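Local coordinates for F-BAR domain only protein 1 (Danio rerio, PDB 5JP2), which probably acts at an early step of clathrin-mediated endocytosis, its mu homology domain binding a peptide of the endocytic protein Eps15, at residues L40-G45 / Q134-D139; A65-F70 / F104-L109; Q180-L185 / S242-F247. One frame throughout, in Å; residues are numbered along the deposited sequence.

Contact 1: residues L40-G45 / Q134-D139; sequences LVKITG and QASSQD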
# COMPACT_ATOMS: atom_id res chain seq x y z
N LEU B 40 3.43 -14.99 7.93
CA LEU B 40 2.06 -14.61 7.65
C LEU B 40 2.05 -13.23 7.00
O LEU B 40 2.74 -12.33 7.46
CB LEU B 40 1.25 -14.57 8.94
CG LEU B 40 1.52 -15.70 9.93
CD1 LEU B 40 1.19 -15.26 11.35
CD2 LEU B 40 0.71 -16.91 9.54
N VAL B 41 1.24 -13.06 5.96
CA VAL B 41 1.10 -11.78 5.27
C VAL B 41 -0.37 -11.38 5.20
O VAL B 41 -1.23 -12.19 4.84
CB VAL B 41 1.72 -11.85 3.87
CG1 VAL B 41 1.50 -10.54 3.14
CG2 VAL B 41 3.18 -12.14 3.97
N LYS B 42 -0.66 -10.11 5.51
CA LYS B 42 -1.98 -9.51 5.30
C LYS B 42 -1.85 -8.17 4.57
O LYS B 42 -1.24 -7.23 5.09
CB LYS B 42 -2.73 -9.30 6.62
CG LYS B 42 -4.17 -8.86 6.40
CD LYS B 42 -4.96 -8.64 7.67
CE LYS B 42 -4.54 -7.37 8.36
NZ LYS B 42 -5.55 -6.90 9.33
N ILE B 43 -2.46 -8.07 3.40
CA ILE B 43 -2.51 -6.83 2.64
C ILE B 43 -3.91 -6.24 2.73
O ILE B 43 -4.90 -6.95 2.54
CB ILE B 43 -2.10 -7.05 1.18
CG1 ILE B 43 -0.68 -7.60 1.12
CG2 ILE B 43 -2.20 -5.76 0.42
CD1 ILE B 43 -0.37 -8.26 -0.16
N THR B 44 -3.99 -4.95 3.00
CA THR B 44 -5.25 -4.23 3.04
C THR B 44 -5.21 -3.09 2.03
O THR B 44 -4.27 -2.30 2.01
CB THR B 44 -5.49 -3.69 4.43
OG1 THR B 44 -5.47 -4.80 5.34
CG2 THR B 44 -6.83 -3.05 4.49
N GLY B 45 -6.22 -3.02 1.19
CA GLY B 45 -6.18 -2.08 0.09
C GLY B 45 -7.42 -1.22 0.01
O GLY B 45 -8.48 -1.57 0.52
N GLN B 134 -8.92 -7.10 0.94
CA GLN B 134 -8.03 -7.78 1.86
C GLN B 134 -7.43 -8.99 1.18
O GLN B 134 -8.11 -9.68 0.43
CB GLN B 134 -8.79 -8.22 3.11
CG GLN B 134 -8.03 -8.20 4.38
CD GLN B 134 -8.91 -8.54 5.55
OE1 GLN B 134 -9.96 -9.15 5.38
NE2 GLN B 134 -8.49 -8.13 6.74
N ALA B 135 -6.15 -9.25 1.44
CA ALA B 135 -5.49 -10.44 0.94
C ALA B 135 -4.56 -10.99 2.00
O ALA B 135 -3.78 -10.23 2.58
CB ALA B 135 -4.72 -10.15 -0.35
N SER B 136 -4.64 -12.29 2.25
CA SER B 136 -3.88 -12.95 3.30
C SER B 136 -3.17 -14.16 2.73
O SER B 136 -3.69 -14.83 1.84
CB SER B 136 -4.76 -13.42 4.44
OG SER B 136 -5.44 -12.34 5.05
N SER B 137 -1.98 -14.44 3.24
CA SER B 137 -1.26 -15.62 2.80
C SER B 137 -0.30 -16.08 3.88
O SER B 137 0.12 -15.29 4.73
CB SER B 137 -0.50 -15.36 1.50
OG SER B 137 -0.41 -16.54 0.74
N GLN B 138 -0.03 -17.38 3.90
CA GLN B 138 1.09 -17.94 4.64
C GLN B 138 2.28 -18.22 3.72
O GLN B 138 3.27 -18.80 4.16
CB GLN B 138 0.67 -19.20 5.37
CG GLN B 138 -0.40 -18.95 6.42
CD GLN B 138 -0.76 -20.18 7.19
OE1 GLN B 138 -0.44 -21.30 6.80
NE2 GLN B 138 -1.45 -20.00 8.32
N ASP B 139 2.16 -17.86 2.45
CA ASP B 139 3.21 -18.07 1.47
C ASP B 139 4.12 -16.85 1.44
O ASP B 139 3.66 -15.76 1.07
CB ASP B 139 2.59 -18.31 0.10
CG ASP B 139 3.59 -18.77 -0.92
OD1 ASP B 139 4.80 -18.61 -0.72
OD2 ASP B 139 3.14 -19.29 -1.96

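Contact 2: residues A65-F70 / F104-L109; sequences APVLSF and FNMQAL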
# COMPACT_ATOMS: atom_id res chain seq x y z
N ALA B 65 -26.91 11.50 -17.85
CA ALA B 65 -25.51 11.37 -18.21
C ALA B 65 -25.11 9.91 -18.34
O ALA B 65 -25.59 9.06 -17.57
CB ALA B 65 -24.64 12.06 -17.15
N PRO B 66 -24.23 9.57 -19.29
CA PRO B 66 -23.90 8.16 -19.53
C PRO B 66 -23.19 7.51 -18.36
O PRO B 66 -22.56 8.16 -17.53
CB PRO B 66 -22.98 8.22 -20.76
CG PRO B 66 -22.44 9.58 -20.73
CD PRO B 66 -23.48 10.47 -20.16
N VAL B 67 -23.27 6.18 -18.34
CA VAL B 67 -22.92 5.39 -17.17
C VAL B 67 -21.42 5.17 -17.10
O VAL B 67 -20.83 4.52 -17.97
CB VAL B 67 -23.66 4.04 -17.21
CG1 VAL B 67 -23.26 3.17 -16.03
CG2 VAL B 67 -25.14 4.27 -17.23
N LEU B 68 -20.81 5.67 -16.04
CA LEU B 68 -19.41 5.41 -15.77
C LEU B 68 -19.27 3.98 -15.24
O LEU B 68 -19.88 3.62 -14.24
CB LEU B 68 -18.88 6.42 -14.76
CG LEU B 68 -17.47 6.23 -14.26
CD1 LEU B 68 -16.51 6.14 -15.40
CD2 LEU B 68 -17.11 7.37 -13.37
N SER B 69 -18.48 3.17 -15.93
CA SER B 69 -18.35 1.76 -15.63
C SER B 69 -16.88 1.38 -15.57
O SER B 69 -16.08 1.90 -16.33
CB SER B 69 -19.04 0.93 -16.70
OG SER B 69 -18.84 -0.45 -16.44
N PHE B 70 -16.52 0.49 -14.64
CA PHE B 70 -15.13 0.08 -14.53
C PHE B 70 -15.01 -1.40 -14.19
O PHE B 70 -15.98 -2.07 -13.85
CB PHE B 70 -14.36 0.92 -13.53
CG PHE B 70 -14.78 0.75 -12.11
CD1 PHE B 70 -14.22 -0.24 -11.32
CD2 PHE B 70 -15.68 1.62 -11.53
CE1 PHE B 70 -14.58 -0.39 -10.01
CE2 PHE B 70 -16.04 1.47 -10.22
CZ PHE B 70 -15.48 0.46 -9.45
N PHE B 104 -21.59 2.69 -11.93
CA PHE B 104 -22.02 3.74 -11.02
C PHE B 104 -23.52 3.96 -11.11
O PHE B 104 -24.13 3.81 -12.17
CB PHE B 104 -21.31 5.05 -11.35
CG PHE B 104 -20.02 5.23 -10.65
CD1 PHE B 104 -19.97 5.79 -9.40
CD2 PHE B 104 -18.85 4.83 -11.25
CE1 PHE B 104 -18.78 5.94 -8.77
CE2 PHE B 104 -17.67 4.98 -10.61
CZ PHE B 104 -17.63 5.54 -9.38
N ASN B 105 -24.10 4.37 -9.99
CA ASN B 105 -25.42 4.96 -9.99
C ASN B 105 -25.24 6.44 -10.27
O ASN B 105 -24.74 7.18 -9.42
CB ASN B 105 -26.08 4.72 -8.63
CG ASN B 105 -27.49 5.27 -8.54
OD1 ASN B 105 -28.40 4.54 -8.17
ND2 ASN B 105 -27.67 6.54 -8.85
N MET B 106 -25.68 6.90 -11.43
CA MET B 106 -25.28 8.25 -11.82
C MET B 106 -26.06 9.30 -11.05
O MET B 106 -25.57 10.41 -10.85
CB MET B 106 -25.44 8.45 -13.32
CG MET B 106 -24.61 7.52 -14.19
SD MET B 106 -22.84 7.46 -13.88
CE MET B 106 -22.35 9.15 -14.12
N GLN B 107 -27.25 8.95 -10.58
CA GLN B 107 -28.02 9.90 -9.77
C GLN B 107 -27.41 10.06 -8.39
O GLN B 107 -27.23 11.18 -7.91
CB GLN B 107 -29.48 9.44 -9.70
CG GLN B 107 -30.24 9.53 -11.03
CD GLN B 107 -31.56 8.78 -11.02
OE1 GLN B 107 -32.63 9.37 -10.92
NE2 GLN B 107 -31.49 7.47 -11.15
N ALA B 108 -27.05 8.95 -7.74
CA ALA B 108 -26.37 9.04 -6.45
C ALA B 108 -25.01 9.71 -6.59
O ALA B 108 -24.65 10.59 -5.81
CB ALA B 108 -26.23 7.66 -5.83
N LEU B 109 -24.24 9.31 -7.60
CA LEU B 109 -22.94 9.93 -7.84
C LEU B 109 -23.06 11.43 -8.03
O LEU B 109 -22.27 12.20 -7.46
CB LEU B 109 -22.26 9.30 -9.05
CG LEU B 109 -20.89 9.91 -9.37
CD1 LEU B 109 -19.96 9.70 -8.19
CD2 LEU B 109 -20.30 9.36 -10.65

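Contact 3: residues Q180-L185 / S242-F247; sequences QVLLPL and SLAVQF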
# COMPACT_ATOMS: atom_id res chain seq x y z
N GLN B 180 13.67 1.47 6.66
CA GLN B 180 14.18 1.55 8.02
C GLN B 180 14.04 0.20 8.71
O GLN B 180 13.10 -0.55 8.46
CB GLN B 180 13.42 2.58 8.84
CG GLN B 180 13.63 4.01 8.45
CD GLN B 180 12.94 4.95 9.40
OE1 GLN B 180 12.22 4.51 10.29
NE2 GLN B 180 13.15 6.24 9.23
N VAL B 181 14.95 -0.09 9.62
CA VAL B 181 14.88 -1.29 10.44
C VAL B 181 14.97 -0.85 11.89
O VAL B 181 15.89 -0.12 12.26
CB VAL B 181 15.99 -2.29 10.11
CG1 VAL B 181 15.89 -3.53 11.02
CG2 VAL B 181 15.89 -2.70 8.67
N LEU B 182 14.02 -1.30 12.69
CA LEU B 182 13.87 -0.87 14.07
C LEU B 182 14.00 -2.06 14.99
O LEU B 182 13.27 -3.05 14.84
CB LEU B 182 12.53 -0.18 14.27
CG LEU B 182 12.28 0.99 13.32
CD1 LEU B 182 10.81 1.30 13.22
CD2 LEU B 182 13.02 2.18 13.82
N LEU B 183 14.93 -1.99 15.93
CA LEU B 183 15.08 -2.98 16.98
C LEU B 183 14.88 -2.29 18.32
O LEU B 183 15.72 -1.45 18.70
CB LEU B 183 16.45 -3.65 16.91
CG LEU B 183 16.85 -4.57 18.05
CD1 LEU B 183 15.92 -5.76 18.15
CD2 LEU B 183 18.25 -5.02 17.83
N PRO B 184 13.81 -2.56 19.06
CA PRO B 184 13.65 -1.88 20.35
C PRO B 184 14.66 -2.40 21.35
O PRO B 184 14.95 -3.59 21.41
CB PRO B 184 12.21 -2.23 20.75
CG PRO B 184 11.94 -3.47 20.08
CD PRO B 184 12.71 -3.49 18.80
N LEU B 185 15.24 -1.47 22.11
CA LEU B 185 16.25 -1.79 23.11
C LEU B 185 16.11 -0.82 24.28
O LEU B 185 16.09 0.39 24.07
CB LEU B 185 17.64 -1.69 22.50
CG LEU B 185 18.79 -2.05 23.43
CD1 LEU B 185 18.64 -3.48 23.85
CD2 LEU B 185 20.08 -1.85 22.70
N SER B 242 11.96 -8.50 18.75
CA SER B 242 11.46 -8.52 17.39
C SER B 242 11.94 -7.28 16.66
O SER B 242 12.02 -6.20 17.24
CB SER B 242 9.94 -8.54 17.36
OG SER B 242 9.44 -9.80 17.73
N LEU B 243 12.24 -7.42 15.38
CA LEU B 243 12.63 -6.29 14.56
C LEU B 243 11.47 -5.85 13.68
O LEU B 243 10.73 -6.69 13.15
CB LEU B 243 13.83 -6.64 13.69
CG LEU B 243 15.12 -7.03 14.41
CD1 LEU B 243 15.30 -8.52 14.35
CD2 LEU B 243 16.28 -6.33 13.82
N ALA B 244 11.31 -4.55 13.52
CA ALA B 244 10.32 -3.97 12.64
C ALA B 244 11.00 -3.31 11.45
O ALA B 244 12.04 -2.66 11.60
CB ALA B 244 9.46 -2.95 13.38
N VAL B 245 10.43 -3.51 10.27
CA VAL B 245 10.90 -2.92 9.02
C VAL B 245 9.81 -2.01 8.46
O VAL B 245 8.63 -2.36 8.44
CB VAL B 245 11.29 -3.99 7.99
CG1 VAL B 245 11.89 -3.34 6.77
CG2 VAL B 245 12.28 -4.94 8.61
N GLN B 246 10.24 -0.87 7.94
CA GLN B 246 9.37 0.11 7.33
C GLN B 246 9.85 0.40 5.92
O GLN B 246 11.05 0.52 5.69
CB GLN B 246 9.32 1.38 8.16
CG GLN B 246 8.88 1.11 9.57
CD GLN B 246 8.80 2.34 10.40
OE1 GLN B 246 9.66 3.21 10.32
NE2 GLN B 246 7.80 2.42 11.25
N PHE B 247 8.92 0.51 4.99
CA PHE B 247 9.27 0.92 3.64
C PHE B 247 8.02 1.38 2.92
O PHE B 247 6.90 1.23 3.42
CB PHE B 247 9.99 -0.20 2.87
CG PHE B 247 9.20 -1.48 2.75
CD1 PHE B 247 8.13 -1.58 1.86
CD2 PHE B 247 9.58 -2.60 3.47
CE1 PHE B 247 7.42 -2.76 1.74
CE2 PHE B 247 8.89 -3.79 3.35
CZ PHE B 247 7.81 -3.86 2.47

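Contact 1: residues L40-G45 / Q134-D139
Val41 and Ser137 exchange two backbone hydrogen bonds, and so do Ile43 and Ala135. Both are hydrogen-bonded pairs of an antiparallel sheet, and they join strand 39-52 to strand 125-137. The shortest link runs from Ile43 N to Ala135 O at 2.7 Å, with an N-H...O angle of 172°. Between and beyond these pairs, CA-H groups also point at carbonyls, as where Ser136 CA lies 3.2 Å from Val41 O.

Val41, Ile43 and Ala135 are buried on one face of the sheet, which Ser137 shares. Here Ile43 CB meets Ala135 CB at 4.3 Å. Ile27 of strand 17-31, the next strand of the sheet, touches both Val41 and Ile43.

The other face carries polar side chains. Lys42 runs out straight from the backbone (chi1 -172°), which sets CD 3.7 Å from Gln134 NE2; the bend comes only beyond CD. The two chains meet at a slant. Ser136 OG sits beside the same lysine, 3.9 Å from CG.

Past the last bridge, Leu40 and Gln138 lie side by side and point the same way, with Leu40 CD2 3.9 Å from Gln138 CG.

The chemistry is thus two-sided. Four main-chain bonds fix the register, Val41, Ile43 and Ala135 are buried on one face, and the methylenes of Lys42 pack against polar groups on the more exposed one.

Contact 2: residues A65-F70 / F104-L109
Leu68 lies alongside the ring of Phe104, and the two side chains point the same way. Leu68 CG comes within 3.6 Å of Phe104 CD2, and Leu68 CD2 is 3.7 Å from Phe104 CE2. The leucine turns CG to the side away from its own N (chi1 174°), which carries the branch along the ring. Its backbone is used as well. Phe104 N donates to Leu68 O at 3.0 Å, and the bond is close to linear at the carbonyl, with a C=O...N angle of 175°. The same oxygen lies in the plane of the Phe104 ring, at its edge, 3.4 Å from Phe104 CD2.

The Phe70 side chain crosses that of Phe104 at about a right angle. Phe104 CE2 stands at the edge of the Phe70 ring, 3.9 Å from Phe70 CE2. Phe70 also meets the ring of Phe102. With an alanine in place of Phe104, a gap would probably open beside the Leu68 branch and the edge of Phe70 would lose this neighbour.

Met106 folds back at chi2 (-54°) and chi3 and reaches the 65-68 backbone. Its SD accepts a weak hydrogen bond from Leu68 N at 3.5 Å. Its CE lies 3.6 Å from Pro66 O, an oxygen that is hydrogen-bonded to Tyr266 OH. The contact is largely buried. Phe59 of helix 55-61 packs on Ala65 and Met106, and Met49 and Phe51 of strand 39-52 pack on Leu68.

This is a strand-to-helix junction of the mu homology domain. Strand 99-104, paired in a small antiparallel sheet with strand 69-73, passes through the N-cap residue Asn105 into helix 106-119.

Contact 3: residues Q180-L185 / S242-F247
Leu182 leans over the amide of Gln246 in an antiparallel strand pair, 179-184 with 242-250, within the large mixed sheet of the mu homology domain. Leu182 CD1 is 3.6 Å from Gln246 CD, so a methyl rests against the carbon of the amide. The leucine CG stands beside its backbone N (chi1 -55°), which swings the branch toward the glutamine. Gln180, two residues earlier on the same strand, also comes up to this amide. The two glutamine side chains run at a slant to each other, with their amide planes 28° apart. Leu182 CB also packs on Ala244 CB at 4.2 Å. Leu208 of strand 206-210 touches Gln180 and Leu182 on this face.

The side chains of Val181, Val245, Leu183 and Leu243 are buried. Leu243 slants across two of its partners. Its CD2 meets Val181 CG1 at 4.0 Å, and its CG meets Leu183 CD1. The two valines touch more loosely through their CG2 methyls. Strand 145-154 covers part of this layer, with Ala149 on Leu243 and both Leu145 and Leu147 on Val245. Through this face the large sheet packs on a separate four-stranded sheet.

Four backbone hydrogen bonds set the register. Gln180 pairs with Gln246, and Leu182 with Ala244. The shortest runs from Leu182 N to Ala244 O at 2.6 Å. Pro184 has no N-H to offer the next carbonyl in line, and its ring carbon CD sits instead 3.2 Å from Ser242 O.

From the N terminus, strand 39-52 supplies the first half of contact 1 at 40-45. The chain then enters contact 2 at 65-70, which closes at 104-109. Helix 106-119 leads on to strand 125-137, where 134-139 closes contact 1. Contact 2 thus lies wholly within the loop of contact 1, while contact 3 opens at 180-185 and closes at 242-247, after both. Contacts 1 and 3 belong to the same large mixed sheet, their centres about 20 Å apart. Contact 2 ties the start of strand 69-73, and the loop before it, to the end of strand 99-104 and the start of helix 106-119. It lies across the chain's centre from contact 3, about 45 Å away between centres.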